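Local atomic coordinates of probable secreted solute-binding lipoprotein (Streptomyces coelicolor, PDB entry 3I3V), a protein that probably binds a solute outside the cell and hands it to a membrane transporter, as lipid-anchored bacterial extracellular solute-binding proteins do. Residues R59-L72 with T286-K299. Residues are numbered along the deposited sequence; the frame is centred on the assembly and turned at random.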
ATOM      1  N   ARG C  59       8.106 -49.833 -32.881  1.00 30.11           N
ATOM      2  CA  ARG C  59       9.218 -48.920 -32.644  1.00 32.03           C
ATOM      3  C   ARG C  59      10.238 -48.980 -33.787  1.00 34.04           C
ATOM      4  O   ARG C  59      10.752 -47.960 -34.239  1.00 34.88           O
ATOM      5  CB  ARG C  59       9.873 -49.273 -31.306  1.00 31.54           C
ATOM      6  CG  ARG C  59      11.124 -48.501 -30.967  1.00 31.60           C
ATOM      7  CD  ARG C  59      10.878 -47.015 -30.754  1.00 33.99           C
ATOM      8  NE  ARG C  59      12.143 -46.365 -30.431  1.00 35.61           N
ATOM      9  CZ  ARG C  59      12.703 -45.399 -31.150  1.00 35.31           C
ATOM     10  NH1 ARG C  59      12.104 -44.944 -32.242  1.00 36.93           N
ATOM     11  NH2 ARG C  59      13.885 -44.914 -30.791  1.00 33.80           N
ATOM     12  N   LEU C  60      10.515 -50.191 -34.253  1.00 36.50           N
ATOM     13  CA  LEU C  60      11.456 -50.406 -35.343  1.00 37.74           C
ATOM     14  C   LEU C  60      10.914 -49.879 -36.673  1.00 38.38           C
ATOM     15  O   LEU C  60      11.679 -49.552 -37.577  1.00 40.16           O
ATOM     16  CB  LEU C  60      11.771 -51.897 -35.451  1.00 39.30           C
ATOM     17  CG  LEU C  60      12.606 -52.417 -34.278  1.00 39.99           C
ATOM     18  CD1 LEU C  60      12.406 -53.911 -34.093  1.00 39.59           C
ATOM     19  CD2 LEU C  60      14.074 -52.077 -34.536  1.00 41.82           C
ATOM     20  N   ALA C  61       9.595 -49.794 -36.790  1.00 37.82           N
ATOM     21  CA  ALA C  61       8.975 -49.289 -38.010  1.00 37.30           C
ATOM     22  C   ALA C  61       8.746 -47.790 -37.869  1.00 38.23           C
ATOM     23  O   ALA C  61       8.143 -47.160 -38.736  1.00 37.53           O
ATOM     24  CB  ALA C  61       7.653 -49.998 -38.264  1.00 37.15           C
ATOM     25  N   ARG C  62       9.234 -47.232 -36.764  1.00 38.80           N
ATOM     26  CA  ARG C  62       9.099 -45.805 -36.484  1.00 39.72           C
ATOM     27  C   ARG C  62       7.656 -45.311 -36.501  1.00 40.41           C
ATOM     28  O   ARG C  62       7.350 -44.267 -37.091  1.00 42.04           O
ATOM     29  CB  ARG C  62       9.940 -44.998 -37.478  1.00 39.27           C
ATOM     30  CG  ARG C  62      11.426 -45.308 -37.402  1.00 36.91           C
ATOM     31  CD  ARG C  62      12.206 -44.479 -38.407  1.00 39.06           C
ATOM     32  NE  ARG C  62      13.613 -44.869 -38.442  1.00 39.50           N
ATOM     33  CZ  ARG C  62      14.435 -44.766 -37.405  1.00 38.89           C
ATOM     34  NH1 ARG C  62      13.991 -44.278 -36.254  1.00 37.85           N
ATOM     35  NH2 ARG C  62      15.693 -45.162 -37.517  1.00 40.66           N
ATOM     36  N   LYS C  63       6.769 -46.064 -35.859  1.00 39.00           N
ATOM     37  CA  LYS C  63       5.366 -45.673 -35.783  1.00 38.60           C
ATOM     38  C   LYS C  63       4.729 -46.195 -34.492  1.00 36.44           C
ATOM     39  O   LYS C  63       3.548 -46.527 -34.462  1.00 37.02           O
ATOM     40  CB  LYS C  63       4.603 -46.175 -37.016  1.00 40.44           C
ATOM     41  CG  LYS C  63       4.535 -47.695 -37.167  1.00 45.95           C
ATOM     42  CD  LYS C  63       3.841 -48.086 -38.484  1.00 49.30           C
ATOM     43  CE  LYS C  63       3.657 -49.599 -38.625  1.00 50.65           C
ATOM     44  NZ  LYS C  63       2.758 -50.184 -37.576  1.00 51.79           N
ATOM     45  N   GLU C  64       5.525 -46.249 -33.425  1.00 33.40           N
ATOM     46  CA  GLU C  64       5.049 -46.734 -32.134  1.00 32.10           C
ATOM     47  C   GLU C  64       4.159 -45.715 -31.426  1.00 30.87           C
ATOM     48  O   GLU C  64       4.247 -44.512 -31.678  1.00 29.67           O
ATOM     49  CB  GLU C  64       6.230 -47.099 -31.220  1.00 29.33           C
ATOM     50  CG  GLU C  64       6.985 -45.911 -30.620  1.00 32.22           C
ATOM     51  CD  GLU C  64       7.885 -45.203 -31.627  1.00 32.69           C
ATOM     52  OE1 GLU C  64       8.578 -44.239 -31.243  1.00 33.61           O
ATOM     53  OE2 GLU C  64       7.897 -45.618 -32.802  1.00 32.24           O
ATOM     54  N   ALA C  65       3.305 -46.214 -30.536  1.00 29.68           N
ATOM     55  CA  ALA C  65       2.402 -45.367 -29.769  1.00 27.98           C
ATOM     56  C   ALA C  65       3.195 -44.289 -29.030  1.00 28.42           C
ATOM     57  O   ALA C  65       4.402 -44.426 -28.837  1.00 29.34           O
ATOM     58  CB  ALA C  65       1.615 -46.220 -28.775  1.00 28.16           C
ATOM     59  N   ASP C  66       2.513 -43.223 -28.614  1.00 28.13           N
ATOM     60  CA  ASP C  66       3.145 -42.116 -27.898  1.00 27.72           C
ATOM     61  C   ASP C  66       3.368 -42.426 -26.417  1.00 27.37           C
ATOM     62  O   ASP C  66       4.322 -41.941 -25.797  1.00 23.51           O
ATOM     63  CB  ASP C  66       2.274 -40.861 -28.019  1.00 28.80           C
ATOM     64  CG  ASP C  66       1.934 -40.529 -29.454  1.00 29.65           C
ATOM     65  OD1 ASP C  66       2.875 -40.300 -30.244  1.00 31.02           O
ATOM     66  OD2 ASP C  66       0.727 -40.502 -29.793  1.00 31.04           O
ATOM     67  N   VAL C  67       2.468 -43.227 -25.855  1.00 26.32           N
ATOM     68  CA  VAL C  67       2.531 -43.604 -24.447  1.00 24.04           C
ATOM     69  C   VAL C  67       2.241 -45.090 -24.335  1.00 23.88           C
ATOM     70  O   VAL C  67       1.354 -45.620 -25.016  1.00 24.80           O
ATOM     71  CB  VAL C  67       1.473 -42.842 -23.612  1.00 24.57           C
ATOM     72  CG1 VAL C  67       1.477 -43.348 -22.184  1.00 24.39           C
ATOM     73  CG2 VAL C  67       1.745 -41.346 -23.642  1.00 25.49           C
ATOM     74  N   VAL C  68       2.988 -45.761 -23.471  1.00 23.33           N
ATOM     75  CA  VAL C  68       2.806 -47.190 -23.277  1.00 25.13           C
ATOM     76  C   VAL C  68       2.391 -47.486 -21.845  1.00 24.06           C
ATOM     77  O   VAL C  68       2.843 -46.836 -20.914  1.00 25.69           O
ATOM     78  CB  VAL C  68       4.108 -47.965 -23.589  1.00 25.91           C
ATOM     79  CG1 VAL C  68       3.833 -49.460 -23.577  1.00 23.79           C
ATOM     80  CG2 VAL C  68       4.672 -47.523 -24.935  1.00 24.80           C
HETATM   81  N   MSE C  69       1.515 -48.462 -21.665  1.00 25.52           N
HETATM   82  CA  MSE C  69       1.091 -48.823 -20.325  1.00 25.72           C
HETATM   83  C   MSE C  69       1.360 -50.292 -20.093  1.00 25.25           C
HETATM   84  O   MSE C  69       0.547 -51.141 -20.447  1.00 24.92           O
HETATM   85  CB  MSE C  69      -0.391 -48.512 -20.129  1.00 27.52           C
HETATM   86  CG  MSE C  69      -0.728 -47.026 -20.252  1.00 30.99           C
HETATM   87 SE   MSE C  69      -2.619 -46.642 -19.961  1.00 42.78          SE
HETATM   88  CE  MSE C  69      -2.691 -47.125 -18.083  1.00 32.48           C
ATOM     89  N   VAL C  70       2.512 -50.580 -19.493  1.00 25.35           N
ATOM     90  CA  VAL C  70       2.930 -51.953 -19.200  1.00 26.51           C
ATOM     91  C   VAL C  70       3.614 -52.032 -17.844  1.00 26.24           C
ATOM     92  O   VAL C  70       4.017 -51.018 -17.272  1.00 26.61           O
ATOM     93  CB  VAL C  70       3.960 -52.500 -20.231  1.00 26.93           C
ATOM     94  CG1 VAL C  70       3.283 -53.383 -21.224  1.00 28.41           C
ATOM     95  CG2 VAL C  70       4.696 -51.343 -20.917  1.00 26.89           C
ATOM     96  N   ASN C  71       3.766 -53.254 -17.346  1.00 24.29           N
ATOM     97  CA  ASN C  71       4.417 -53.453 -16.073  1.00 26.40           C
ATOM     98  C   ASN C  71       5.914 -53.589 -16.315  1.00 28.08           C
ATOM     99  O   ASN C  71       6.382 -53.504 -17.455  1.00 25.41           O
ATOM    100  CB  ASN C  71       3.875 -54.703 -15.369  1.00 26.40           C
ATOM    101  CG  ASN C  71       4.070 -55.977 -16.190  1.00 28.60           C
ATOM    102  OD1 ASN C  71       4.372 -57.049 -15.642  1.00 30.81           O
ATOM    103  ND2 ASN C  71       3.881 -55.873 -17.501  1.00 26.65           N
ATOM    104  N   LEU C  72       6.659 -53.796 -15.235  1.00 28.94           N
ATOM    105  CA  LEU C  72       8.099 -53.933 -15.315  1.00 30.55           C
ATOM    106  C   LEU C  72       8.490 -55.394 -15.194  1.00 31.63           C
ATOM    107  O   LEU C  72       8.345 -56.000 -14.131  1.00 33.03           O
ATOM    108  CB  LEU C  72       8.779 -53.134 -14.200  1.00 26.83           C
ATOM    109  CG  LEU C  72      10.308 -53.140 -14.308  1.00 29.15           C
ATOM    110  CD1 LEU C  72      10.713 -52.353 -15.555  1.00 25.91           C
ATOM    111  CD2 LEU C  72      10.940 -52.536 -13.061  1.00 25.79           C
ATOM    112  N   THR C 286       5.670 -52.171  -9.202  1.00 34.54           N
ATOM    113  CA  THR C 286       6.003 -52.160 -10.616  1.00 34.83           C
ATOM    114  C   THR C 286       5.037 -52.834 -11.566  1.00 34.04           C
ATOM    115  O   THR C 286       5.443 -53.437 -12.560  1.00 32.85           O
ATOM    116  CB  THR C 286       7.431 -52.703 -10.864  1.00 35.26           C
ATOM    117  OG1 THR C 286       7.596 -53.970 -10.212  1.00 39.30           O
ATOM    118  CG2 THR C 286       8.464 -51.704 -10.352  1.00 32.80           C
ATOM    119  N   LEU C 287       3.751 -52.736 -11.248  1.00 34.38           N
ATOM    120  CA  LEU C 287       2.713 -53.252 -12.127  1.00 33.00           C
ATOM    121  C   LEU C 287       2.546 -52.100 -13.127  1.00 33.11           C
ATOM    122  O   LEU C 287       3.264 -51.093 -13.034  1.00 34.35           O
ATOM    123  CB  LEU C 287       1.419 -53.509 -11.355  1.00 31.24           C
ATOM    124  CG  LEU C 287       1.360 -54.890 -10.687  1.00 33.76           C
ATOM    125  CD1 LEU C 287       2.484 -55.023  -9.677  1.00 31.65           C
ATOM    126  CD2 LEU C 287       0.005 -55.086 -10.018  1.00 32.80           C
ATOM    127  N   ILE C 288       1.622 -52.232 -14.071  1.00 31.71           N
ATOM    128  CA  ILE C 288       1.413 -51.211 -15.098  1.00 31.04           C
ATOM    129  C   ILE C 288       1.847 -49.771 -14.770  1.00 31.85           C
ATOM    130  O   ILE C 288       1.405 -49.171 -13.794  1.00 31.76           O
ATOM    131  CB  ILE C 288      -0.052 -51.211 -15.555  1.00 32.05           C
ATOM    132  CG1 ILE C 288      -0.357 -52.548 -16.238  1.00 30.85           C
ATOM    133  CG2 ILE C 288      -0.313 -50.042 -16.502  1.00 29.98           C
ATOM    134  CD1 ILE C 288      -1.730 -52.627 -16.865  1.00 32.09           C
ATOM    135  N   GLY C 289       2.740 -49.241 -15.603  1.00 32.13           N
ATOM    136  CA  GLY C 289       3.230 -47.884 -15.441  1.00 28.26           C
ATOM    137  C   GLY C 289       3.140 -47.174 -16.782  1.00 28.27           C
ATOM    138  O   GLY C 289       2.900 -47.831 -17.801  1.00 25.56           O
ATOM    139  N   PHE C 290       3.325 -45.849 -16.787  1.00 26.35           N
ATOM    140  CA  PHE C 290       3.259 -45.044 -18.013  1.00 27.34           C
ATOM    141  C   PHE C 290       4.649 -44.817 -18.629  1.00 29.22           C
ATOM    142  O   PHE C 290       5.525 -44.226 -17.995  1.00 27.86           O
ATOM    143  CB  PHE C 290       2.627 -43.667 -17.718  1.00 28.41           C
ATOM    144  CG  PHE C 290       1.157 -43.722 -17.354  1.00 27.69           C
ATOM    145  CD1 PHE C 290       0.182 -43.868 -18.336  1.00 25.80           C
ATOM    146  CD2 PHE C 290       0.751 -43.607 -16.021  1.00 26.28           C
ATOM    147  CE1 PHE C 290      -1.185 -43.894 -18.001  1.00 24.57           C
ATOM    148  CE2 PHE C 290      -0.606 -43.634 -15.685  1.00 27.09           C
ATOM    149  CZ  PHE C 290      -1.574 -43.776 -16.680  1.00 22.10           C
ATOM    150  N   TRP C 291       4.848 -45.268 -19.867  1.00 29.45           N
ATOM    151  CA  TRP C 291       6.132 -45.083 -20.533  1.00 30.59           C
ATOM    152  C   TRP C 291       5.962 -44.091 -21.679  1.00 31.20           C
ATOM    153  O   TRP C 291       4.896 -44.032 -22.297  1.00 28.28           O
ATOM    154  CB  TRP C 291       6.660 -46.409 -21.095  1.00 29.55           C
ATOM    155  CG  TRP C 291       6.780 -47.516 -20.092  1.00 30.81           C
ATOM    156  CD1 TRP C 291       5.768 -48.084 -19.370  1.00 30.16           C
ATOM    157  CD2 TRP C 291       7.973 -48.238 -19.747  1.00 30.80           C
ATOM    158  NE1 TRP C 291       6.254 -49.117 -18.604  1.00 33.54           N
ATOM    159  CE2 TRP C 291       7.602 -49.235 -18.816  1.00 29.82           C
ATOM    160  CE3 TRP C 291       9.317 -48.141 -20.138  1.00 27.27           C
ATOM    161  CZ2 TRP C 291       8.527 -50.131 -18.270  1.00 31.11           C
ATOM    162  CZ3 TRP C 291      10.234 -49.030 -19.596  1.00 27.28           C
ATOM    163  CH2 TRP C 291       9.835 -50.013 -18.674  1.00 31.12           C
ATOM    164  N   ILE C 292       7.003 -43.311 -21.964  1.00 29.93           N
ATOM    165  CA  ILE C 292       6.918 -42.355 -23.064  1.00 30.50           C
ATOM    166  C   ILE C 292       7.886 -42.735 -24.177  1.00 30.08           C
ATOM    167  O   ILE C 292       9.069 -42.939 -23.940  1.00 30.87           O
ATOM    168  CB  ILE C 292       7.226 -40.918 -22.602  1.00 30.81           C
ATOM    169  CG1 ILE C 292       6.214 -40.493 -21.534  1.00 28.33           C
ATOM    170  CG2 ILE C 292       7.167 -39.962 -23.801  1.00 28.76           C
ATOM    171  CD1 ILE C 292       6.318 -39.035 -21.143  1.00 28.79           C
ATOM    172  N   SER C 293       7.375 -42.826 -25.399  1.00 30.20           N
ATOM    173  CA  SER C 293       8.210 -43.196 -26.533  1.00 32.25           C
ATOM    174  C   SER C 293       8.805 -41.970 -27.201  1.00 33.94           C
ATOM    175  O   SER C 293       8.410 -40.841 -26.909  1.00 35.23           O
ATOM    176  CB  SER C 293       7.387 -43.945 -27.565  1.00 30.95           C
ATOM    177  OG  SER C 293       6.446 -43.060 -28.146  1.00 30.16           O
ATOM    178  N   PRO C 294       9.791 -42.173 -28.090  1.00 34.44           N
ATOM    179  CA  PRO C 294      10.370 -41.003 -28.761  1.00 35.53           C
ATOM    180  C   PRO C 294       9.282 -40.273 -29.551  1.00 36.25           C
ATOM    181  O   PRO C 294       9.289 -39.051 -29.639  1.00 36.33           O
ATOM    182  CB  PRO C 294      11.450 -41.618 -29.644  1.00 36.62           C
ATOM    183  CG  PRO C 294      11.978 -42.728 -28.748  1.00 35.19           C
ATOM    184  CD  PRO C 294      10.679 -43.344 -28.213  1.00 34.69           C
ATOM    185  N   ASN C 295       8.340 -41.027 -30.115  1.00 36.93           N
ATOM    186  CA  ASN C 295       7.235 -40.426 -30.858  1.00 37.39           C
ATOM    187  C   ASN C 295       6.416 -39.575 -29.890  1.00 39.04           C
ATOM    188  O   ASN C 295       5.953 -38.486 -30.234  1.00 36.82           O
ATOM    189  CB  ASN C 295       6.326 -41.507 -31.441  1.00 36.75           C
ATOM    190  CG  ASN C 295       6.732 -41.937 -32.830  1.00 36.90           C
ATOM    191  OD1 ASN C 295       6.105 -42.819 -33.411  1.00 37.72           O
ATOM    192  ND2 ASN C 295       7.778 -41.320 -33.372  1.00 35.42           N
ATOM    193  N   GLY C 296       6.234 -40.107 -28.681  1.00 40.48           N
ATOM    194  CA  GLY C 296       5.477 -39.420 -27.653  1.00 39.92           C
ATOM    195  C   GLY C 296       6.160 -38.129 -27.258  1.00 40.92           C
ATOM    196  O   GLY C 296       5.491 -37.151 -26.940  1.00 40.51           O
ATOM    197  N   VAL C 297       7.492 -38.130 -27.272  1.00 40.98           N
ATOM    198  CA  VAL C 297       8.266 -36.941 -26.936  1.00 40.21           C
ATOM    199  C   VAL C 297       7.926 -35.832 -27.928  1.00 41.43           C
ATOM    200  O   VAL C 297       7.892 -34.657 -27.570  1.00 42.49           O
ATOM    201  CB  VAL C 297       9.792 -37.214 -26.993  1.00 39.17           C
ATOM    202  CG1 VAL C 297      10.551 -35.897 -27.111  1.00 39.19           C
ATOM    203  CG2 VAL C 297      10.244 -37.956 -25.732  1.00 34.16           C
ATOM    204  N   ARG C 298       7.670 -36.212 -29.175  1.00 41.67           N
ATOM    205  CA  ARG C 298       7.326 -35.242 -30.202  1.00 42.93           C
ATOM    206  C   ARG C 298       6.016 -34.567 -29.827  1.00 42.77           C
ATOM    207  O   ARG C 298       5.823 -33.381 -30.089  1.00 43.58           O
ATOM    208  CB  ARG C 298       7.188 -35.928 -31.563  1.00 45.37           C
ATOM    209  CG  ARG C 298       7.073 -34.952 -32.731  1.00 50.10           C
ATOM    210  CD  ARG C 298       6.837 -35.655 -34.065  1.00 53.67           C
ATOM    211  NE  ARG C 298       5.595 -36.425 -34.068  1.00 58.34           N
ATOM    212  CZ  ARG C 298       5.508 -37.720 -33.774  1.00 59.56           C
ATOM    213  NH1 ARG C 298       6.599 -38.408 -33.455  1.00 59.96           N
ATOM    214  NH2 ARG C 298       4.326 -38.328 -33.796  1.00 60.96           N
ATOM    215  N   LYS C 299       5.120 -35.337 -29.216  1.00 41.72           N
ATOM    216  CA  LYS C 299       3.821 -34.836 -28.776  1.00 41.37           C
ATOM    217  C   LYS C 299       3.841 -34.674 -27.257  1.00 41.28           C
ATOM    218  O   LYS C 299       2.834 -34.922 -26.606  1.00 40.54           O
ATOM    219  CB  LYS C 299       2.706 -35.833 -29.121  1.00 43.30           C
ATOM    220  CG  LYS C 299       2.647 -36.300 -30.567  1.00 43.86           C
ATOM    221  CD  LYS C 299       1.510 -37.291 -30.752  1.00 42.99           C
ATOM    222  CE  LYS C 299       1.493 -37.844 -32.163  1.00 42.40           C
ATOM    223  NZ  LYS C 299       0.477 -38.918 -32.333  1.00 41.11           N
TER
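W291 NE1 donates a hydrogen bond to V70 O, 3.2 Å away; the oxygen lies close to the indole plane, while NE1 stands above the carbonyl plane. G289 N grips V70 O as well, from the opposite face of that plane, at 2.8 Å. V70 CG2 lies over one face of the indole, while L72 CD1 meets its edge 4.0 Å from W291 CH2. A phenylalanine in place of W291 would probably cost V70 O its side-chain donor, leaving the bond from G289 N, and open a gap beside L72. V68 and W291 form an antiparallel hydrogen-bonded pair: V68 N to W291 O and W291 N to V68 O both span 2.8 Å. On the other face M69, a selenomethionine, runs alongside F290 and bends at its last torsion (chi3 66°), packing CE 3.6 Å from F290 CE1; M69 SE lies obliquely 4.8 Å from the F290 ring centroid, a Met-aromatic contact. Paired antiparallel with 67-70, strand 289-292 is the outermost strand, within this chain, of a mixed four-stranded sheet whose order (2-1-3-4) is consistent with a lobe of a periplasmic-binding-protein fold. Beyond the strand S293 N-caps helix 294-298: its OG donates to A65 O, 2.6 Å away and on a lone pair, and accepts from G296 N. The E64 carboxylate stacks on the N295 amide, their planes 13° apart. At the helix's far end K299 NZ makes a salt bridge with D66 OD2 on its syn side, at 3.0 Å; V11 N also donates to D66 OD2, and T9 O accepts from K299 NZ. W79 meets W291 edge-to-face, as Y121 does F290.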